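Local coordinates for Lin1840 protein (Listeria innocua serovar 6a, PDB 4ZO7), which is a family 3 glycoside hydrolase that probably hydrolyses terminal, non-reducing beta-D-glucosyl residues and releases beta-D-glucose, at residues Ala231-Thr236 / Asp264-Ser269; Phe135-Asp140 / Ala188-Phe193; Leu86-Asp91 / Gly130-Phe135. The protein carries 2 engineered substitutions. All coordinates share one frame; numbering follows the deposited sequence.

Interaction 1 of 3, residues Ala231-Thr236 / Asp264-Ser269. With GLC (alpha-D-glucopyranose), chain I.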
loop_
_atom_site.group_PDB
_atom_site.type_symbol
_atom_site.label_atom_id
_atom_site.label_comp_id
_atom_site.label_asym_id
_atom_site.label_seq_id
_atom_site.Cartn_x
_atom_site.Cartn_y
_atom_site.Cartn_z
ATOM N N ALA A 231 -26.452 16.652 -3.177
ATOM C CA ALA A 231 -25.774 16.584 -4.479
ATOM C C ALA A 231 -26.600 15.831 -5.499
ATOM O O ALA A 231 -27.009 14.697 -5.255
ATOM C CB ALA A 231 -24.404 15.936 -4.338
ATOM N N LYS A 232 -26.822 16.464 -6.645
ATOM C CA LYS A 232 -27.786 15.988 -7.647
ATOM C C LYS A 232 -27.317 14.758 -8.420
ATOM O O LYS A 232 -28.130 13.859 -8.670
ATOM C CB LYS A 232 -28.180 17.135 -8.592
ATOM C CG LYS A 232 -29.039 18.217 -7.936
ATOM C CD LYS A 232 -30.458 17.689 -7.837
ATOM C CE LYS A 232 -31.367 18.500 -6.929
ATOM N NZ LYS A 232 -32.709 17.909 -7.131
ATOM N N LEU A 233 -26.029 14.693 -8.780
ATOM C CA LEU A 233 -25.439 13.530 -9.496
ATOM C C LEU A 233 -24.296 12.846 -8.755
ATOM O O LEU A 233 -23.650 13.416 -7.870
ATOM C CB LEU A 233 -24.875 13.927 -10.869
ATOM C CG LEU A 233 -25.837 14.561 -11.870
ATOM C CD1 LEU A 233 -26.111 16.052 -11.632
ATOM C CD2 LEU A 233 -25.289 14.288 -13.262
ATOM N N VAL A 234 -24.033 11.614 -9.153
ATOM C CA VAL A 234 -22.829 10.944 -8.726
ATOM C C VAL A 234 -22.146 10.334 -9.952
ATOM O O VAL A 234 -22.810 9.942 -10.890
ATOM C CB VAL A 234 -23.160 9.895 -7.596
ATOM C CG1 VAL A 234 -21.992 8.968 -7.288
ATOM C CG2 VAL A 234 -23.607 10.618 -6.335
ATOM N N MET A 235 -20.809 10.331 -9.962
ATOM C CA MET A 235 -20.014 9.738 -11.049
ATOM C C MET A 235 -19.291 8.509 -10.544
ATOM O O MET A 235 -18.775 8.541 -9.423
ATOM C CB MET A 235 -18.999 10.805 -11.584
ATOM C CG MET A 235 -18.122 10.369 -12.751
ATOM S SD MET A 235 -16.688 11.413 -13.099
ATOM C CE MET A 235 -17.517 12.880 -13.720
ATOM N N THR A 236 -19.184 7.452 -11.381
ATOM C CA THR A 236 -18.473 6.244 -11.024
ATOM C C THR A 236 -16.952 6.473 -11.060
ATOM O O THR A 236 -16.471 7.466 -11.640
ATOM C CB THR A 236 -18.790 5.083 -12.010
ATOM O OG1 THR A 236 -18.245 5.350 -13.320
ATOM C CG2 THR A 236 -20.290 4.881 -12.159
ATOM N N ASP A 264 -31.061 8.888 -5.564
ATOM C CA ASP A 264 -32.052 8.693 -6.595
ATOM C C ASP A 264 -31.892 9.704 -7.741
ATOM O O ASP A 264 -32.879 9.978 -8.457
ATOM C CB ASP A 264 -33.471 8.809 -5.991
ATOM C CG ASP A 264 -34.579 8.523 -7.009
ATOM O OD1 ASP A 264 -34.506 7.480 -7.670
ATOM O OD2 ASP A 264 -35.533 9.327 -7.166
ATOM N N GLY A 265 -30.674 10.221 -7.941
ATOM C CA GLY A 265 -30.307 10.996 -9.097
ATOM C C GLY A 265 -29.563 10.189 -10.167
ATOM O O GLY A 265 -29.393 8.950 -10.079
ATOM N N VAL A 266 -29.055 10.931 -11.153
ATOM C CA VAL A 266 -28.328 10.396 -12.294
ATOM C C VAL A 266 -26.961 9.887 -11.866
ATOM O O VAL A 266 -26.237 10.603 -11.218
ATOM C CB VAL A 266 -28.181 11.491 -13.396
ATOM C CG1 VAL A 266 -27.251 11.024 -14.519
ATOM C CG2 VAL A 266 -29.536 11.743 -14.010
ATOM N N LEU A 267 -26.667 8.625 -12.163
ATOM C CA LEU A 267 -25.322 8.049 -12.024
ATOM C C LEU A 267 -24.679 8.115 -13.384
ATOM O O LEU A 267 -25.115 7.419 -14.276
ATOM C CB LEU A 267 -25.382 6.579 -11.543
ATOM C CG LEU A 267 -24.074 5.800 -11.247
ATOM C CD1 LEU A 267 -23.210 6.599 -10.329
ATOM C CD2 LEU A 267 -24.291 4.447 -10.613
ATOM N N ILE A 268 -23.649 8.942 -13.531
ATOM C CA ILE A 268 -22.871 9.098 -14.772
ATOM C C ILE A 268 -21.555 8.344 -14.689
ATOM O O ILE A 268 -20.909 8.309 -13.641
ATOM C CB ILE A 268 -22.608 10.633 -15.092
ATOM C CG1 ILE A 268 -21.941 10.797 -16.437
ATOM C CG2 ILE A 268 -21.716 11.298 -14.036
ATOM C CD1 ILE A 268 -21.752 12.253 -16.888
ATOM N N SER A 269 -21.153 7.704 -15.784
ATOM C CA SER A 269 -19.851 7.060 -15.806
ATOM C C SER A 269 -18.716 8.038 -15.808
ATOM O O SER A 269 -18.870 9.154 -16.259
ATOM C CB SER A 269 -19.682 6.147 -17.002
ATOM O OG SER A 269 -19.442 6.868 -18.190
HETATM C C1 GLC I . -13.057 11.537 -16.141
HETATM C C2 GLC I . -12.400 11.938 -14.790
HETATM C C3 GLC I . -13.293 12.904 -14.009
HETATM C C4 GLC I . -13.810 14.046 -14.878
HETATM C C5 GLC I . -14.449 13.484 -16.129
HETATM C C6 GLC I . -14.974 14.598 -17.048
HETATM O O1 GLC I . -14.170 10.653 -16.030
HETATM O O2 GLC I . -12.168 10.857 -13.919
HETATM O O3 GLC I . -12.649 13.387 -12.851
HETATM O O4 GLC I . -14.767 14.730 -14.141
HETATM O O5 GLC I . -13.499 12.697 -16.841
HETATM O O6 GLC I . -13.886 15.315 -17.529
HETATM O O HOH W 1 -29.649 14.014 -10.962
#
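Met235 and Ile268 sit level on neighbouring parallel strands and leave the sheet on the same face, so that Met235 CB rests 3.7 Å from Ile268 CG2. Val234 and Leu267, one place earlier, pair on the opposite face; there the two side chains meet at a slant, with Val234 CG1 4.0 Å from Leu267 CD1. Leu267 extends its CG away from its own nitrogen (chi1 -176°), a turn that leaves CD1 3.4 Å from Val234 O and also against Thr236 CG2, which it meets nearly at a right angle. Leu233 and Val266 instead run alongside each other, both pointing the same way. Strands 233-236 and 267-268 are neighbouring parallel strands of the family 3 N-terminal, TIM-barrel-like domain.

Val234 is gripped at both ends of its backbone: its N donates to Val266 O, and its O accepts from Ile268 N at 2.9 Å. Thr236 N to Ile268 O completes the ladder. Where the strands have not yet begun to bond directly, a water donates to Lys232 O at 2.8 Å and accepts from Val266 N. At the other end Met235 runs out extended and then bends at chi3 (-69°), which carries CE to within 3.3 Å of O4 of the bound glucose. Thr236 OG1 lies over Ser269 CA; it is hydrogen-bonded to Thr247 OG1 and accepts from Ala270 N.

On its far edge strand 233-236 bonds to strand 187-193 through the backbones of Leu233 and Met235. Helix 250-260, part of the beta-alpha-beta crossover between the two paired strands, packs on Leu267, while helix 322-338 lies against Leu233 and Val266.

Interaction 2 of 3, residues Phe135-Asp140 / Ala188-Phe193. With GLC (alpha-D-glucopyranose), chain I.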
loop_
_atom_site.group_PDB
_atom_site.type_symbol
_atom_site.label_atom_id
_atom_site.label_comp_id
_atom_site.label_asym_id
_atom_site.label_seq_id
_atom_site.Cartn_x
_atom_site.Cartn_y
_atom_site.Cartn_z
ATOM N N PHE A 135 -18.550 18.742 -12.412
ATOM C CA PHE A 135 -18.079 17.462 -11.928
ATOM C C PHE A 135 -17.217 17.734 -10.704
ATOM O O PHE A 135 -15.993 17.536 -10.713
ATOM C CB PHE A 135 -17.326 16.657 -13.009
ATOM C CG PHE A 135 -18.152 16.290 -14.231
ATOM C CD1 PHE A 135 -19.359 15.608 -14.111
ATOM C CD2 PHE A 135 -17.724 16.637 -15.460
ATOM C CE1 PHE A 135 -20.103 15.259 -15.243
ATOM C CE2 PHE A 135 -18.401 16.264 -16.599
ATOM C CZ PHE A 135 -19.624 15.556 -16.487
ATOM N N SER A 136 -17.880 18.195 -9.661
ATOM C CA SER A 136 -17.255 18.533 -8.367
ATOM C C SER A 136 -18.342 18.492 -7.265
ATOM O O SER A 136 -19.506 18.726 -7.558
ATOM C CB SER A 136 -16.650 19.937 -8.483
ATOM O OG SER A 136 -16.114 20.486 -7.277
ATOM N N PRO A 137 -17.983 18.187 -5.989
ATOM C CA PRO A 137 -16.668 17.943 -5.452
ATOM C C PRO A 137 -16.075 16.539 -5.716
ATOM O O PRO A 137 -16.784 15.535 -5.896
ATOM C CB PRO A 137 -16.881 18.120 -3.948
ATOM C CG PRO A 137 -18.241 17.577 -3.734
ATOM C CD PRO A 137 -19.020 17.919 -4.984
ATOM N N MET A 138 -14.746 16.512 -5.713
ATOM C CA MET A 138 -13.992 15.281 -5.692
ATOM C C MET A 138 -13.759 14.914 -4.243
ATOM O O MET A 138 -13.102 15.669 -3.492
ATOM C CB MET A 138 -12.678 15.483 -6.401
ATOM C CG MET A 138 -11.891 14.187 -6.584
ATOM S SD MET A 138 -10.715 13.846 -5.252
ATOM C CE MET A 138 -9.558 12.834 -6.195
ATOM N N LEU A 139 -14.296 13.755 -3.858
ATOM C CA LEU A 139 -14.328 13.340 -2.427
ATOM C C LEU A 139 -13.528 12.072 -2.093
ATOM O O LEU A 139 -13.692 11.454 -1.037
ATOM C CB LEU A 139 -15.766 13.269 -1.982
ATOM C CG LEU A 139 -16.453 14.633 -1.965
ATOM C CD1 LEU A 139 -17.905 14.480 -1.483
ATOM C CD2 LEU A 139 -15.788 15.701 -1.102
ATOM N N ASP A 140 -12.594 11.721 -2.974
ATOM C CA ASP A 140 -11.688 10.611 -2.718
ATOM C C ASP A 140 -10.622 10.869 -1.573
ATOM O O ASP A 140 -9.751 11.766 -1.625
ATOM C CB ASP A 140 -11.025 10.168 -4.043
ATOM C CG ASP A 140 -12.003 10.066 -5.195
ATOM O OD1 ASP A 140 -13.166 9.603 -5.050
ATOM O OD2 ASP A 140 -11.599 10.440 -6.292
ATOM N N ALA A 188 -24.275 19.926 -8.631
ATOM C CA ALA A 188 -23.012 19.263 -8.329
ATOM C C ALA A 188 -23.137 17.792 -8.578
ATOM O O ALA A 188 -24.252 17.192 -8.401
ATOM C CB ALA A 188 -22.615 19.465 -6.870
ATOM N N CYS A 189 -21.994 17.208 -8.935
ATOM C CA CYS A 189 -21.819 15.809 -9.189
ATOM C C CYS A 189 -20.656 15.352 -8.338
ATOM O O CYS A 189 -19.488 15.659 -8.650
ATOM C CB CYS A 189 -21.459 15.534 -10.642
ATOM S SG CYS A 189 -21.183 13.767 -11.050
ATOM N N VAL A 190 -20.974 14.627 -7.270
ATOM C CA VAL A 190 -19.943 13.936 -6.408
ATOM C C VAL A 190 -19.118 12.937 -7.236
ATOM O O VAL A 190 -19.650 12.182 -8.041
ATOM C CB VAL A 190 -20.636 13.240 -5.178
ATOM C CG1 VAL A 190 -19.703 12.359 -4.333
ATOM C CG2 VAL A 190 -21.220 14.268 -4.253
ATOM N N LYS A 191 -17.808 12.958 -7.084
ATOM C CA LYS A 191 -16.983 11.958 -7.737
ATOM C C LYS A 191 -15.819 11.541 -6.785
ATOM O O LYS A 191 -15.571 12.225 -5.805
ATOM C CB LYS A 191 -16.542 12.459 -9.124
ATOM C CG LYS A 191 -15.446 13.492 -9.113
ATOM C CD LYS A 191 -15.365 14.320 -10.411
ATOM C CE LYS A 191 -14.061 15.103 -10.494
ATOM N NZ LYS A 191 -13.966 15.932 -11.722
ATOM N N HIS A 192 -15.161 10.397 -6.984
ATOM C CA HIS A 192 -15.493 9.297 -7.890
ATOM C C HIS A 192 -15.873 8.076 -7.032
ATOM O O HIS A 192 -15.064 7.624 -6.195
ATOM C CB HIS A 192 -14.254 8.902 -8.733
ATOM C CG HIS A 192 -13.576 10.037 -9.439
ATOM N ND1 HIS A 192 -12.694 10.888 -8.806
ATOM C CD2 HIS A 192 -13.659 10.483 -10.720
ATOM C CE1 HIS A 192 -12.226 11.762 -9.674
ATOM N NE2 HIS A 192 -12.800 11.535 -10.839
ATOM N N PHE A 193 -17.090 7.526 -7.217
ATOM C CA PHE A 193 -17.657 6.494 -6.312
ATOM C C PHE A 193 -17.075 5.162 -6.821
ATOM O O PHE A 193 -17.422 4.755 -7.945
ATOM C CB PHE A 193 -19.177 6.451 -6.466
ATOM C CG PHE A 193 -19.921 5.954 -5.248
ATOM C CD1 PHE A 193 -19.933 6.713 -4.087
ATOM C CD2 PHE A 193 -20.576 4.722 -5.257
ATOM C CE1 PHE A 193 -20.540 6.270 -2.942
ATOM C CE2 PHE A 193 -21.214 4.278 -4.118
ATOM C CZ PHE A 193 -21.193 5.056 -2.957
HETATM C C1 GLC I . -13.057 11.537 -16.141
HETATM C C2 GLC I . -12.400 11.938 -14.790
HETATM C C3 GLC I . -13.293 12.904 -14.009
HETATM C C4 GLC I . -13.810 14.046 -14.878
HETATM C C5 GLC I . -14.449 13.484 -16.129
HETATM C C6 GLC I . -14.974 14.598 -17.048
HETATM O O1 GLC I . -14.170 10.653 -16.030
HETATM O O2 GLC I . -12.168 10.857 -13.919
HETATM O O3 GLC I . -12.649 13.387 -12.851
HETATM O O4 GLC I . -14.767 14.730 -14.141
HETATM O O5 GLC I . -13.499 12.697 -16.841
HETATM O O6 GLC I . -13.886 15.315 -17.529
#
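Lys191 sets its CG between its own backbone N and carbonyl carbon (chi1 76°) and then runs out fully extended, which delivers NZ to Phe135 O at 2.8 Å. His192 turns its ring back beside its own nitrogen (chi1 -52°), bringing its ND1 edge to Asp140, whose carboxylate takes two bonds from this one residue. His192 ND1 meets the syn lone pair of Asp140 OD2 at 2.8 Å, close to the imidazole plane, and His192 N reaches OD1 of the same aspartate. Carboxylate and ring are nearly coplanar, and the near-linear ND1 bond (162°) restrains the ring's rotation, with NE2 turned to the sugar; Tyr223 OH holds OD1 from outside. Lys191 CG also covers one face of that imidazole.

A cis peptide joins Lys191 to His192, and both side chains reach the same glucose although they are consecutive on a strand. This Lys-His pair at the end of strand 187-193 is a recognised sugar-binding element of family 3 glycoside hydrolases. Lys191 NZ donates to glucose O3 and, at 2.8 Å, to O4; His192 NE2 is hydrogen-bonded to glucose O3 at 2.7 Å.

The loop that follows strand 133-134 is tied down by backbone bonds, notably Lys191 N to Pro137 O at 3.0 Å and Leu139 N to Lys191 O at 2.8 Å. Cys189 SG approaches the edge of the Phe135 ring near CD1, and the Leu139 and Val190 side chains cross at about a right angle, CD1 touching CG1, beside helix 221-228.

Interaction 3 of 3, residues Leu86-Asp91 / Gly130-Phe135. With GLC (alpha-D-glucopyranose), chain I.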
loop_
_atom_site.group_PDB
_atom_site.type_symbol
_atom_site.label_atom_id
_atom_site.label_comp_id
_atom_site.label_asym_id
_atom_site.label_seq_id
_atom_site.Cartn_x
_atom_site.Cartn_y
_atom_site.Cartn_z
ATOM N N LEU A 86 -30.986 19.321 -24.127
ATOM C CA LEU A 86 -29.729 18.758 -23.701
ATOM C C LEU A 86 -29.408 19.306 -22.315
ATOM O O LEU A 86 -29.679 20.475 -22.000
ATOM C CB LEU A 86 -28.599 19.122 -24.686
ATOM C CG LEU A 86 -28.685 18.290 -25.981
ATOM C CD1 LEU A 86 -28.027 19.008 -27.122
ATOM C CD2 LEU A 86 -28.090 16.909 -25.817
ATOM N N VAL A 87 -28.814 18.442 -21.501
ATOM C CA VAL A 87 -28.142 18.927 -20.282
ATOM C C VAL A 87 -26.617 19.007 -20.527
ATOM O O VAL A 87 -26.003 18.073 -21.098
ATOM C CB VAL A 87 -28.495 18.083 -19.045
ATOM C CG1 VAL A 87 -28.174 16.604 -19.243
ATOM C CG2 VAL A 87 -27.831 18.673 -17.824
ATOM N N PHE A 88 -26.055 20.144 -20.134
ATOM C CA PHE A 88 -24.680 20.528 -20.319
ATOM C C PHE A 88 -23.855 20.402 -19.018
ATOM O O PHE A 88 -24.125 21.050 -18.017
ATOM C CB PHE A 88 -24.627 21.960 -20.817
ATOM C CG PHE A 88 -24.988 22.110 -22.275
ATOM C CD1 PHE A 88 -26.308 22.139 -22.680
ATOM C CD2 PHE A 88 -24.006 22.224 -23.224
ATOM C CE1 PHE A 88 -26.657 22.279 -24.029
ATOM C CE2 PHE A 88 -24.330 22.303 -24.577
ATOM C CZ PHE A 88 -25.663 22.349 -24.983
ATOM N N MET A 89 -22.796 19.615 -19.090
ATOM C CA MET A 89 -21.969 19.287 -17.910
ATOM C C MET A 89 -20.506 19.680 -18.147
ATOM O O MET A 89 -20.025 19.685 -19.287
ATOM C CB MET A 89 -22.084 17.797 -17.618
ATOM C CG MET A 89 -23.547 17.354 -17.463
ATOM S SD MET A 89 -23.532 15.827 -16.533
ATOM C CE MET A 89 -25.165 15.315 -17.009
ATOM N N ALA A 90 -19.822 20.071 -17.081
ATOM C CA ALA A 90 -18.420 20.534 -17.236
ATOM C C ALA A 90 -17.603 20.341 -15.968
ATOM O O ALA A 90 -18.127 20.180 -14.855
ATOM C CB ALA A 90 -18.401 21.993 -17.613
ATOM N N ASP A 91 -16.310 20.419 -16.151
ATOM C CA ASP A 91 -15.373 20.260 -15.058
ATOM C C ASP A 91 -15.043 21.643 -14.488
ATOM O O ASP A 91 -14.161 22.338 -14.985
ATOM C CB ASP A 91 -14.107 19.575 -15.608
ATOM C CG ASP A 91 -14.251 18.084 -15.697
ATOM O OD1 ASP A 91 -14.625 17.415 -14.703
ATOM O OD2 ASP A 91 -13.971 17.554 -16.745
ATOM N N GLY A 130 -23.203 29.028 -19.681
ATOM C CA GLY A 130 -24.129 27.988 -20.090
ATOM C C GLY A 130 -23.958 26.547 -19.592
ATOM O O GLY A 130 -24.501 25.646 -20.214
ATOM N N HIS A 131 -23.228 26.329 -18.505
ATOM C CA HIS A 131 -23.077 25.006 -17.878
ATOM C C HIS A 131 -24.089 24.764 -16.775
ATOM O O HIS A 131 -24.350 25.632 -15.993
ATOM C CB HIS A 131 -21.670 24.857 -17.298
ATOM C CG HIS A 131 -20.564 25.118 -18.280
ATOM N ND1 HIS A 131 -20.312 24.281 -19.353
ATOM C CD2 HIS A 131 -19.681 26.140 -18.382
ATOM C CE1 HIS A 131 -19.317 24.767 -20.061
ATOM N NE2 HIS A 131 -18.922 25.897 -19.504
ATOM N N HIS A 132 -24.651 23.561 -16.715
ATOM C CA HIS A 132 -25.737 23.232 -15.810
ATOM C C HIS A 132 -25.268 22.381 -14.618
ATOM O O HIS A 132 -25.909 22.434 -13.561
ATOM C CB HIS A 132 -26.812 22.426 -16.528
ATOM C CG HIS A 132 -27.364 23.087 -17.748
ATOM N ND1 HIS A 132 -27.769 22.372 -18.851
ATOM C CD2 HIS A 132 -27.553 24.384 -18.055
ATOM C CE1 HIS A 132 -28.228 23.199 -19.773
ATOM N NE2 HIS A 132 -28.114 24.428 -19.314
ATOM N N VAL A 133 -24.218 21.572 -14.847
ATOM C CA VAL A 133 -23.672 20.597 -13.899
ATOM C C VAL A 133 -22.173 20.739 -13.889
ATOM O O VAL A 133 -21.543 20.897 -14.961
ATOM C CB VAL A 133 -23.924 19.120 -14.316
ATOM C CG1 VAL A 133 -23.404 18.155 -13.247
ATOM C CG2 VAL A 133 -25.387 18.864 -14.577
ATOM N N THR A 134 -21.592 20.693 -12.700
ATOM C CA THR A 134 -20.140 20.574 -12.561
ATOM C C THR A 134 -19.699 19.263 -11.954
ATOM O O THR A 134 -20.358 18.758 -11.040
ATOM C CB THR A 134 -19.530 21.674 -11.705
ATOM O OG1 THR A 134 -18.129 21.445 -11.661
ATOM C CG2 THR A 134 -20.095 21.688 -10.292
ATOM N N PHE A 135 -18.550 18.742 -12.412
ATOM C CA PHE A 135 -18.079 17.462 -11.928
ATOM C C PHE A 135 -17.217 17.734 -10.704
ATOM O O PHE A 135 -15.993 17.536 -10.713
ATOM C CB PHE A 135 -17.326 16.657 -13.009
ATOM C CG PHE A 135 -18.152 16.290 -14.231
ATOM C CD1 PHE A 135 -19.359 15.608 -14.111
ATOM C CD2 PHE A 135 -17.724 16.637 -15.460
ATOM C CE1 PHE A 135 -20.103 15.259 -15.243
ATOM C CE2 PHE A 135 -18.401 16.264 -16.599
ATOM C CZ PHE A 135 -19.624 15.556 -16.487
HETATM C C1 GLC I . -13.057 11.537 -16.141
HETATM C C2 GLC I . -12.400 11.938 -14.790
HETATM C C3 GLC I . -13.293 12.904 -14.009
HETATM C C4 GLC I . -13.810 14.046 -14.878
HETATM C C5 GLC I . -14.449 13.484 -16.129
HETATM C C6 GLC I . -14.974 14.598 -17.048
HETATM O O1 GLC I . -14.170 10.653 -16.030
HETATM O O2 GLC I . -12.168 10.857 -13.919
HETATM O O3 GLC I . -12.649 13.387 -12.851
HETATM O O4 GLC I . -14.767 14.730 -14.141
HETATM O O5 GLC I . -13.499 12.697 -16.841
HETATM O O6 GLC I . -13.886 15.315 -17.529
HETATM O O HOH W 2 -20.860 21.799 -20.918
#
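Phe88 lays its CB over one face of the His132 ring, 4.1 Å from the ring centre, while Val87 CA and Leu86 O lie at the edge of that imidazole. The Phe88 ring itself stands almost perpendicular to it, with His132 CE1 near the phenyl plane. Two residues further on, the methyl of Ala90 makes a CH-pi contact over one face of the His131 ring, offset toward the rim. Phe135 receives Asp91 OD1 at its edge, 3.3 Å from CD2.

These residues lie on or beside the adjoining parallel strands 87-90 and 133-134 of the TIM-barrel-like domain, joined by a beta-alpha-beta crossover that contains helix 112-128. A Schellman motif ends that helix, with Gly130, at positive phi, as its C-prime residue.

Pairing starts irregularly. Phe88 O accepts from two successive amides, His132 N at 2.9 Å and Val133 N, and Phe88 N donates to His132 ND1. That last bond is straight at the hydrogen (172°), yet the donor stands 39° out of the imidazole plane, so the nitrogen is approached obliquely. Regular bonding follows with Ala90 N to Val133 O and Phe135 N to Ala90 O.

On the face shared by Met89 and Val133 the two side chains lie side by side, Met89 CG 3.6 Å from Val133 CB. The Met89 and Phe135 side chains cross at about a right angle, and SD meets the ring obliquely in a Met-aromatic contact. Beyond the strand, Asp91 OD1 accepts a hydrogen bond from O4 of the bound glucose at 2.7 Å, and OD2 accepts one from O6, modelled doubtfully short. His131 NE2 is held by Tyr96 OH, while a water donates to Met89 O at 2.8 Å and lies in the plane of the His131 ring, hydrogen-bonded to ND1.

All three contacts reach the same parallel sheet and touch one bound glucose near the C-terminal ends of its strands. Interactions 1 and 2 are joined directly, their centres about 9 Å apart, because Met235 N bonds to Val190 O at 2.9 Å and Met235 O takes Phe193 N at 3.0 Å. Phe135 belongs to both interaction 2 and interaction 3, whose centres are about 14 Å apart, and its CD1 also meets Met235 CE of interaction 1 at 3.3 Å. Lys191 NZ lies 3.4 Å from Asp91 OD1, a long, weak ion pair linking interactions 2 and 3. Glucose O4 is met by atoms of all three; Arg149 and Trp271 also hydrogen-bond the sugar.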